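RNA-dependent RNA Polymerase (Bombyx mori cytoplasmic polyhedrosis virus, PDB 6TZ0) catalyses RNA-directed RNA synthesis, probably making plus strands during fully conservative transcription and complementary minus strands during genome replication. Local coordinates at residues Leu430-Lys435 against Pro473-Glu478; Arg449-Ala454 against Lys979-Thr984; Asn419-Ser424 against Leu492-Leu497. All coordinates share one frame; numbering follows the deposited sequence.

Contact 1. Residues Leu430-Lys435 against Pro473-Glu478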
loop_
_atom_site.group_PDB
_atom_site.type_symbol
_atom_site.label_atom_id
_atom_site.label_comp_id
_atom_site.label_asym_id
_atom_site.label_seq_id
_atom_site.Cartn_x
_atom_site.Cartn_y
_atom_site.Cartn_z
ATOM N N LEU A 430 8.985 0.405 6.853
ATOM C CA LEU A 430 9.359 1.810 6.942
ATOM C C LEU A 430 10.287 2.254 5.816
ATOM O O LEU A 430 10.869 3.340 5.910
ATOM C CB LEU A 430 10.025 2.100 8.289
ATOM C CG LEU A 430 9.152 2.076 9.539
ATOM C CD1 LEU A 430 10.005 2.204 10.785
ATOM C CD2 LEU A 430 8.152 3.207 9.475
ATOM N N THR A 431 10.483 1.406 4.794
ATOM C CA THR A 431 11.189 1.619 3.521
ATOM C C THR A 431 12.706 1.734 3.657
ATOM O O THR A 431 13.416 1.671 2.649
ATOM C CB THR A 431 10.679 2.854 2.752
ATOM O OG1 THR A 431 11.002 4.054 3.465
ATOM C CG2 THR A 431 9.180 2.785 2.531
ATOM N N GLU A 432 13.210 1.841 4.882
ATOM C CA GLU A 432 14.632 1.972 5.169
ATOM C C GLU A 432 14.827 1.765 6.661
ATOM O O GLU A 432 13.913 1.981 7.461
ATOM C CB GLU A 432 15.194 3.334 4.740
ATOM C CG GLU A 432 14.624 4.516 5.492
ATOM C CD GLU A 432 15.131 5.840 4.960
ATOM O OE1 GLU A 432 15.907 5.831 3.982
ATOM O OE2 GLU A 432 14.751 6.891 5.517
ATOM N N ILE A 433 16.029 1.345 7.021
ATOM C CA ILE A 433 16.369 1.107 8.416
ATOM C C ILE A 433 16.710 2.436 9.068
ATOM O O ILE A 433 17.554 3.188 8.568
ATOM C CB ILE A 433 17.533 0.112 8.514
ATOM C CG1 ILE A 433 17.104 -1.219 7.899
ATOM C CG2 ILE A 433 17.962 -0.057 9.954
ATOM C CD1 ILE A 433 18.240 -2.140 7.564
ATOM N N GLU A 434 16.051 2.738 10.182
ATOM C CA GLU A 434 16.179 4.035 10.823
ATOM C C GLU A 434 16.717 3.897 12.239
ATOM O O GLU A 434 16.632 2.835 12.860
ATOM C CB GLU A 434 14.839 4.770 10.861
ATOM C CG GLU A 434 14.338 5.200 9.499
ATOM C CD GLU A 434 13.027 5.952 9.574
ATOM O OE1 GLU A 434 12.447 6.032 10.677
ATOM O OE2 GLU A 434 12.579 6.469 8.529
ATOM N N LYS A 435 17.265 4.999 12.736
ATOM C CA LYS A 435 17.811 5.063 14.081
ATOM C C LYS A 435 16.694 5.331 15.081
ATOM O O LYS A 435 15.778 6.110 14.810
ATOM C CB LYS A 435 18.871 6.160 14.145
ATOM C CG LYS A 435 19.615 6.287 15.449
ATOM C CD LYS A 435 20.726 7.309 15.306
ATOM C CE LYS A 435 20.164 8.717 15.188
ATOM N NZ LYS A 435 21.241 9.746 15.164
ATOM N N PRO A 473 8.831 14.586 7.135
ATOM C CA PRO A 473 8.367 14.467 5.751
ATOM C C PRO A 473 7.829 13.077 5.443
ATOM O O PRO A 473 8.117 12.098 6.130
ATOM C CB PRO A 473 9.632 14.751 4.937
ATOM C CG PRO A 473 10.726 14.279 5.807
ATOM C CD PRO A 473 10.302 14.576 7.216
ATOM N N ILE A 474 7.046 13.009 4.372
ATOM C CA ILE A 474 6.454 11.764 3.900
ATOM C C ILE A 474 7.362 11.185 2.825
ATOM O O ILE A 474 7.648 11.845 1.821
ATOM C CB ILE A 474 5.029 11.983 3.372
ATOM C CG1 ILE A 474 4.112 12.443 4.503
ATOM C CG2 ILE A 474 4.498 10.717 2.736
ATOM C CD1 ILE A 474 2.758 12.901 4.045
ATOM N N LYS A 475 7.815 9.954 3.032
ATOM C CA LYS A 475 8.823 9.364 2.168
ATOM C C LYS A 475 8.198 8.832 0.884
ATOM O O LYS A 475 6.999 8.571 0.804
ATOM C CB LYS A 475 9.556 8.241 2.894
ATOM C CG LYS A 475 10.229 8.686 4.173
ATOM C CD LYS A 475 11.299 9.720 3.909
ATOM C CE LYS A 475 12.508 9.094 3.245
ATOM N NZ LYS A 475 13.602 10.082 3.047
ATOM N N LEU A 476 9.040 8.671 -0.129
ATOM C CA LEU A 476 8.633 8.184 -1.437
ATOM C C LEU A 476 9.455 6.949 -1.781
ATOM O O LEU A 476 10.675 6.936 -1.598
ATOM C CB LEU A 476 8.822 9.277 -2.495
ATOM C CG LEU A 476 8.243 9.146 -3.903
ATOM C CD1 LEU A 476 7.890 10.523 -4.405
ATOM C CD2 LEU A 476 9.218 8.498 -4.873
ATOM N N VAL A 477 8.790 5.915 -2.279
ATOM C CA VAL A 477 9.464 4.697 -2.712
ATOM C C VAL A 477 8.768 4.187 -3.970
ATOM O O VAL A 477 7.542 4.240 -4.089
ATOM C CB VAL A 477 9.520 3.650 -1.569
ATOM C CG1 VAL A 477 8.134 3.293 -1.048
ATOM C CG2 VAL A 477 10.279 2.398 -1.992
ATOM N N GLU A 478 9.560 3.753 -4.943
ATOM C CA GLU A 478 9.032 3.461 -6.262
ATOM C C GLU A 478 8.599 1.998 -6.368
ATOM O O GLU A 478 8.711 1.217 -5.422
ATOM C CB GLU A 478 10.065 3.864 -7.313
ATOM C CG GLU A 478 11.442 3.264 -7.114
ATOM C CD GLU A 478 11.576 1.935 -7.796
ATOM O OE1 GLU A 478 10.742 1.674 -8.678
ATOM O OE2 GLU A 478 12.494 1.158 -7.457
#

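Contact 2. Residues Arg449-Ala454 against Lys979-Thr984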
loop_
_atom_site.group_PDB
_atom_site.type_symbol
_atom_site.label_atom_id
_atom_site.label_comp_id
_atom_site.label_asym_id
_atom_site.label_seq_id
_atom_site.Cartn_x
_atom_site.Cartn_y
_atom_site.Cartn_z
ATOM N N ARG A 449 7.685 -1.626 11.824
ATOM C CA ARG A 449 6.842 -0.702 12.565
ATOM C C ARG A 449 6.619 -1.165 13.995
ATOM O O ARG A 449 6.363 -0.340 14.875
ATOM C CB ARG A 449 5.510 -0.524 11.848
ATOM C CG ARG A 449 5.640 0.212 10.547
ATOM C CD ARG A 449 4.297 0.501 9.937
ATOM N NE ARG A 449 4.440 1.228 8.684
ATOM C CZ ARG A 449 4.529 2.549 8.598
ATOM N NH1 ARG A 449 4.487 3.292 9.690
ATOM N NH2 ARG A 449 4.656 3.130 7.419
ATOM N N ILE A 450 6.745 -2.462 14.256
ATOM C CA ILE A 450 6.441 -2.946 15.595
ATOM C C ILE A 450 7.619 -2.718 16.551
ATOM O O ILE A 450 7.408 -2.452 17.737
ATOM C CB ILE A 450 5.980 -4.416 15.529
ATOM C CG1 ILE A 450 5.295 -4.824 16.829
ATOM C CG2 ILE A 450 7.107 -5.363 15.169
ATOM C CD1 ILE A 450 3.994 -4.091 17.072
ATOM N N VAL A 451 8.859 -2.726 16.060
ATOM C CA VAL A 451 9.987 -2.362 16.914
ATOM C C VAL A 451 10.016 -0.856 17.141
ATOM O O VAL A 451 10.312 -0.388 18.245
ATOM C CB VAL A 451 11.300 -2.898 16.307
ATOM C CG1 VAL A 451 12.519 -2.379 17.038
ATOM C CG2 VAL A 451 11.307 -4.401 16.375
ATOM N N MET A 452 9.653 -0.088 16.113
ATOM C CA MET A 452 9.479 1.357 16.246
ATOM C C MET A 452 8.396 1.703 17.262
ATOM O O MET A 452 8.533 2.666 18.022
ATOM C CB MET A 452 9.155 1.936 14.870
ATOM C CG MET A 452 8.781 3.405 14.782
ATOM S SD MET A 452 10.005 4.664 15.123
ATOM C CE MET A 452 8.939 6.088 15.328
ATOM N N GLN A 453 7.328 0.912 17.309
ATOM C CA GLN A 453 6.277 1.149 18.290
ATOM C C GLN A 453 6.705 0.698 19.682
ATOM O O GLN A 453 6.322 1.311 20.683
ATOM C CB GLN A 453 4.995 0.446 17.842
ATOM C CG GLN A 453 3.808 0.642 18.758
ATOM C CD GLN A 453 3.374 2.080 18.854
ATOM O OE1 GLN A 453 3.286 2.784 17.856
ATOM N NE2 GLN A 453 3.117 2.531 20.067
ATOM N N ALA A 454 7.511 -0.361 19.766
ATOM C CA ALA A 454 8.007 -0.817 21.058
ATOM C C ALA A 454 9.047 0.131 21.644
ATOM O O ALA A 454 9.221 0.177 22.865
ATOM C CB ALA A 454 8.590 -2.220 20.926
ATOM N N LYS A 979 13.822 -10.728 15.878
ATOM C CA LYS A 979 14.173 -10.882 14.471
ATOM C C LYS A 979 14.461 -9.535 13.828
ATOM O O LYS A 979 15.494 -9.360 13.174
ATOM C CB LYS A 979 13.064 -11.597 13.697
ATOM C CG LYS A 979 12.808 -13.022 14.118
ATOM C CD LYS A 979 14.001 -13.917 13.886
ATOM C CE LYS A 979 13.656 -15.348 14.254
ATOM N NZ LYS A 979 13.447 -15.492 15.725
ATOM N N SER A 980 13.567 -8.568 14.002
ATOM C CA SER A 980 13.650 -7.380 13.165
ATOM C C SER A 980 14.407 -6.211 13.793
ATOM O O SER A 980 14.221 -5.077 13.347
ATOM C CB SER A 980 12.244 -6.933 12.766
ATOM O OG SER A 980 11.486 -6.574 13.901
ATOM N N ALA A 981 15.268 -6.439 14.781
ATOM C CA ALA A 981 16.030 -5.351 15.380
ATOM C C ALA A 981 17.530 -5.617 15.316
ATOM O O ALA A 981 17.983 -6.764 15.365
ATOM C CB ALA A 981 15.617 -5.118 16.833
ATOM N N MET A 982 18.299 -4.532 15.214
ATOM C CA MET A 982 19.750 -4.585 15.120
ATOM C C MET A 982 20.357 -3.553 16.055
ATOM O O MET A 982 19.739 -2.531 16.356
ATOM C CB MET A 982 20.237 -4.294 13.707
ATOM C CG MET A 982 19.863 -5.322 12.682
ATOM S SD MET A 982 20.401 -4.744 11.077
ATOM C CE MET A 982 19.214 -3.435 10.869
ATOM N N ALA A 983 21.584 -3.819 16.498
ATOM C CA ALA A 983 22.329 -2.853 17.292
ATOM C C ALA A 983 23.273 -2.002 16.457
ATOM O O ALA A 983 23.959 -1.140 17.014
ATOM C CB ALA A 983 23.121 -3.562 18.393
ATOM N N THR A 984 23.322 -2.216 15.145
ATOM C CA THR A 984 24.131 -1.410 14.248
ATOM C C THR A 984 23.404 -1.274 12.919
ATOM O O THR A 984 22.390 -1.931 12.673
ATOM C CB THR A 984 25.520 -2.015 14.043
ATOM O OG1 THR A 984 26.304 -1.140 13.223
ATOM C CG2 THR A 984 25.410 -3.375 13.382
#

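Contact 3. Residues Asn419-Ser424 against Leu492-Leu497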
loop_
_atom_site.group_PDB
_atom_site.type_symbol
_atom_site.label_atom_id
_atom_site.label_comp_id
_atom_site.label_asym_id
_atom_site.label_seq_id
_atom_site.Cartn_x
_atom_site.Cartn_y
_atom_site.Cartn_z
ATOM N N ASN A 419 -2.615 -4.880 16.371
ATOM C CA ASN A 419 -2.790 -5.932 15.375
ATOM C C ASN A 419 -2.567 -5.414 13.965
ATOM O O ASN A 419 -2.146 -6.170 13.087
ATOM C CB ASN A 419 -4.185 -6.538 15.485
ATOM C CG ASN A 419 -4.389 -7.293 16.774
ATOM O OD1 ASN A 419 -3.486 -7.969 17.259
ATOM N ND2 ASN A 419 -5.585 -7.191 17.337
ATOM N N PHE A 420 -2.854 -4.140 13.731
ATOM C CA PHE A 420 -2.596 -3.533 12.436
ATOM C C PHE A 420 -1.102 -3.389 12.191
ATOM O O PHE A 420 -0.644 -3.464 11.048
ATOM C CB PHE A 420 -3.304 -2.184 12.392
ATOM C CG PHE A 420 -3.154 -1.447 11.109
ATOM C CD1 PHE A 420 -3.886 -1.807 9.994
ATOM C CD2 PHE A 420 -2.308 -0.357 11.032
ATOM C CE1 PHE A 420 -3.759 -1.106 8.822
ATOM C CE2 PHE A 420 -2.174 0.340 9.865
ATOM C CZ PHE A 420 -2.909 -0.030 8.764
ATOM N N LEU A 421 -0.329 -3.165 13.253
ATOM C CA LEU A 421 1.119 -3.097 13.089
ATOM C C LEU A 421 1.726 -4.484 12.915
ATOM O O LEU A 421 2.616 -4.676 12.079
ATOM C CB LEU A 421 1.759 -2.377 14.271
ATOM C CG LEU A 421 1.436 -0.894 14.353
ATOM C CD1 LEU A 421 2.049 -0.333 15.599
ATOM C CD2 LEU A 421 1.943 -0.170 13.132
ATOM N N THR A 422 1.267 -5.466 13.699
ATOM C CA THR A 422 1.821 -6.813 13.575
ATOM C C THR A 422 1.354 -7.495 12.295
ATOM O O THR A 422 2.068 -8.336 11.739
ATOM C CB THR A 422 1.444 -7.675 14.778
ATOM O OG1 THR A 422 0.019 -7.781 14.867
ATOM C CG2 THR A 422 1.993 -7.094 16.062
ATOM N N THR A 423 0.161 -7.159 11.819
ATOM C CA THR A 423 -0.438 -7.822 10.671
ATOM C C THR A 423 -0.978 -6.787 9.697
ATOM O O THR A 423 -1.838 -5.980 10.066
ATOM C CB THR A 423 -1.565 -8.763 11.107
ATOM O OG1 THR A 423 -1.033 -9.802 11.939
ATOM C CG2 THR A 423 -2.252 -9.373 9.899
ATOM N N SER A 424 -0.450 -6.812 8.467
ATOM C CA SER A 424 -0.990 -6.085 7.311
ATOM C C SER A 424 -0.973 -4.566 7.511
ATOM O O SER A 424 -2.000 -3.892 7.430
ATOM C CB SER A 424 -2.396 -6.581 6.956
ATOM O OG SER A 424 -2.927 -5.872 5.849
ATOM N N LEU A 492 5.100 6.521 5.275
ATOM C CA LEU A 492 5.015 7.477 6.361
ATOM C C LEU A 492 5.135 6.759 7.694
ATOM O O LEU A 492 4.899 5.556 7.796
ATOM C CB LEU A 492 3.723 8.297 6.243
ATOM C CG LEU A 492 2.452 7.564 5.803
ATOM C CD1 LEU A 492 1.714 6.911 6.928
ATOM C CD2 LEU A 492 1.537 8.521 5.070
ATOM N N ASP A 493 5.525 7.517 8.718
ATOM C CA ASP A 493 5.865 6.958 10.018
ATOM C C ASP A 493 4.613 6.489 10.753
ATOM O O ASP A 493 3.487 6.654 10.281
ATOM C CB ASP A 493 6.650 7.976 10.841
ATOM C CG ASP A 493 5.931 9.305 10.980
ATOM O OD1 ASP A 493 4.887 9.504 10.329
ATOM O OD2 ASP A 493 6.411 10.158 11.753
ATOM N N ASN A 494 4.814 5.910 11.942
ATOM C CA ASN A 494 3.713 5.299 12.678
ATOM C C ASN A 494 2.675 6.296 13.164
ATOM O O ASN A 494 1.532 5.904 13.404
ATOM C CB ASN A 494 4.216 4.514 13.883
ATOM C CG ASN A 494 4.769 3.180 13.510
ATOM O OD1 ASN A 494 4.393 2.614 12.492
ATOM N ND2 ASN A 494 5.571 2.610 14.384
ATOM N N ASP A 495 3.022 7.568 13.288
ATOM C CA ASP A 495 2.066 8.505 13.850
ATOM C C ASP A 495 1.196 9.165 12.790
ATOM O O ASP A 495 -0.001 9.374 13.024
ATOM C CB ASP A 495 2.811 9.549 14.665
ATOM C CG ASP A 495 3.625 8.937 15.771
ATOM O OD1 ASP A 495 3.196 7.903 16.324
ATOM O OD2 ASP A 495 4.717 9.468 16.061
ATOM N N ARG A 496 1.757 9.474 11.617
ATOM C CA ARG A 496 0.911 9.801 10.476
ATOM C C ARG A 496 0.075 8.609 10.045
ATOM O O ARG A 496 -1.034 8.788 9.537
ATOM C CB ARG A 496 1.740 10.286 9.294
ATOM C CG ARG A 496 2.300 11.668 9.421
ATOM C CD ARG A 496 3.005 12.005 8.129
ATOM N NE ARG A 496 3.668 13.302 8.139
ATOM C CZ ARG A 496 3.085 14.433 7.766
ATOM N NH1 ARG A 496 1.822 14.431 7.367
ATOM N NH2 ARG A 496 3.767 15.568 7.795
ATOM N N LEU A 497 0.590 7.394 10.233
ATOM C CA LEU A 497 -0.223 6.210 9.993
ATOM C C LEU A 497 -1.308 6.082 11.050
ATOM O O LEU A 497 -2.393 5.563 10.780
ATOM C CB LEU A 497 0.668 4.971 9.970
ATOM C CG LEU A 497 0.045 3.667 9.486
ATOM C CD1 LEU A 497 -0.335 3.792 8.034
ATOM C CD2 LEU A 497 0.977 2.499 9.697
#

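Contact 1. Residues Leu430-Lys435 against Pro473-Glu478
T431 and V477 make the apolar part of this small contact at the surface of the central polymerase domain: CG2 of T431 lies 3.8 Å from CG1 of V477, and the two side chains cross obliquely. In V477 that methyl takes the crowded position between the backbone N and the carbonyl carbon (chi1 58°), which turns it to the threonine. T431 suits a half-open place because its methyl can pack while its hydroxyl turns back to its own chain: OG1 donates to L430 O at 2.6 Å, with the donor tilted 31° out of the carbonyl plane.

The polar part is looser. E432 extends beyond CG and meets K475 at about a right angle. OE2 of E432 comes within 3.9 Å of the lysine CE and 4.2 Å of its NZ, beyond salt-bridge range, so any attraction between the charges is probably weak. K475 is bent at chi2 and chi3, folding the chain so that its aliphatic part, as well as its amine, lies near the carboxylate.

K475 and V477 face residues 430-435 from strand 474-477, while the side chain of L476 touches T620 and Y622 of strand 620-624. Strand 474-477 runs antiparallel to 489-491 and parallel to 620-624. Beyond E432 the first segment leads into strand 434-437, which pairs with 442-446 as a two-stranded antiparallel sheet, bonded at E434 to S446.

Contact 2. Residues Arg449-Ala454 against Lys979-Thr984
V451 spreads its two methyls over the chain that follows helix 973-979, one for each of two successive residues. Its CG1 is anti to the backbone N (chi1 172°) and reaches A981 CB at 4.1 Å, while CG2, beside the backbone N, faces S980 OG at 3.3 Å. A beta-branched residue suits this place, since a single torsion aims both branches off the helix without a long chain to order. The small methyl of A981, itself a buried residue, lets the backbone there come close, with the CA atoms of V451 and A981 6.9 Å apart.

S980, the first residue to leave helical geometry, places OG between its backbone N and carbonyl carbon (chi1 63°). The hydroxyl therefore presents its oxygen to the valine methyl but spends its polar capacity elsewhere, on K976 O one turn back and on S448 OG. S448 also has a weak hydrogen bond with V451 N, which links the start of helix 449-455 to S980.

Helix 449-455 belongs to the central polymerase domain and 979-984 to the C-terminal region. In polymerases of the Reoviridae, the C-terminal region forms a bracelet around the polymerase core, and this contact is consistent with being one place where bracelet and core meet. S446 OG bonds S980 O, and W445 pairs through its backbone with M982, so the strand leading into the helix shares in the join.

Contact 3. Residues Asn419-Ser424 against Leu492-Leu497
F420 sets the edge of its ring against L497: CE2 of F420 lies 3.8 Å from CD2 of L497, which sits near the ring plane, and 4.0 Å from CG of the same leucine. With its CG anti to the backbone N (chi1 -179°), F420 stretches out from helix 413-422 and reaches across to the second helix. A long flat side chain fits here, as the nearest CA atoms of the segments, those of L421 and N494, are 8.8 Å apart. L497 answers with a branched tip, whose CD2 is also 4.5 Å from CD2 of L421.

L421 uses that same CD2 against the amide of N494, at 3.8 Å from OD1. This is packing of a methyl on a polar atom that is already engaged, since N494 OD1 accepts a hydrogen bond from R449 NH1. A buried asparagine is thus tolerable beside a leucine. One residue earlier, D493 occupies the N-cap of helix 494-499: its OD1 accepts from R496 N in a weak bond of 3.4 Å, suiting a short acidic side chain to the N-H groups of a first helical turn, which lack carbonyl partners from within the helix.

Both helices are joined through a third. Helix 449-455 touches L421 with Q453, N494 with M452 and L497 with R449. The F420 ring also meets that of F501, the planes at about 55°, while P426 touches both F420 and L497.

Followed from the N terminus, the chain enters contact 3 at 419-424 and contact 1 at 430-435, then passes through helix 449-455, the first half of contact 2. Residues 473-478 close the loop of contact 1, and 492-497 close that of contact 3, so contact 1 is nested within contact 3. Contact 2 crosses both: the loop opened at 449-454 is not closed until 979-984, 525 residues after the end of the first segment. Contacts 1 and 3 thus fold a short part of the polymerase domain on itself, whereas contact 2 ties it to the C-terminal region. The sites also touch one another, with I474 packing on R496, I433 on M982, and R449 bonding to L492 O.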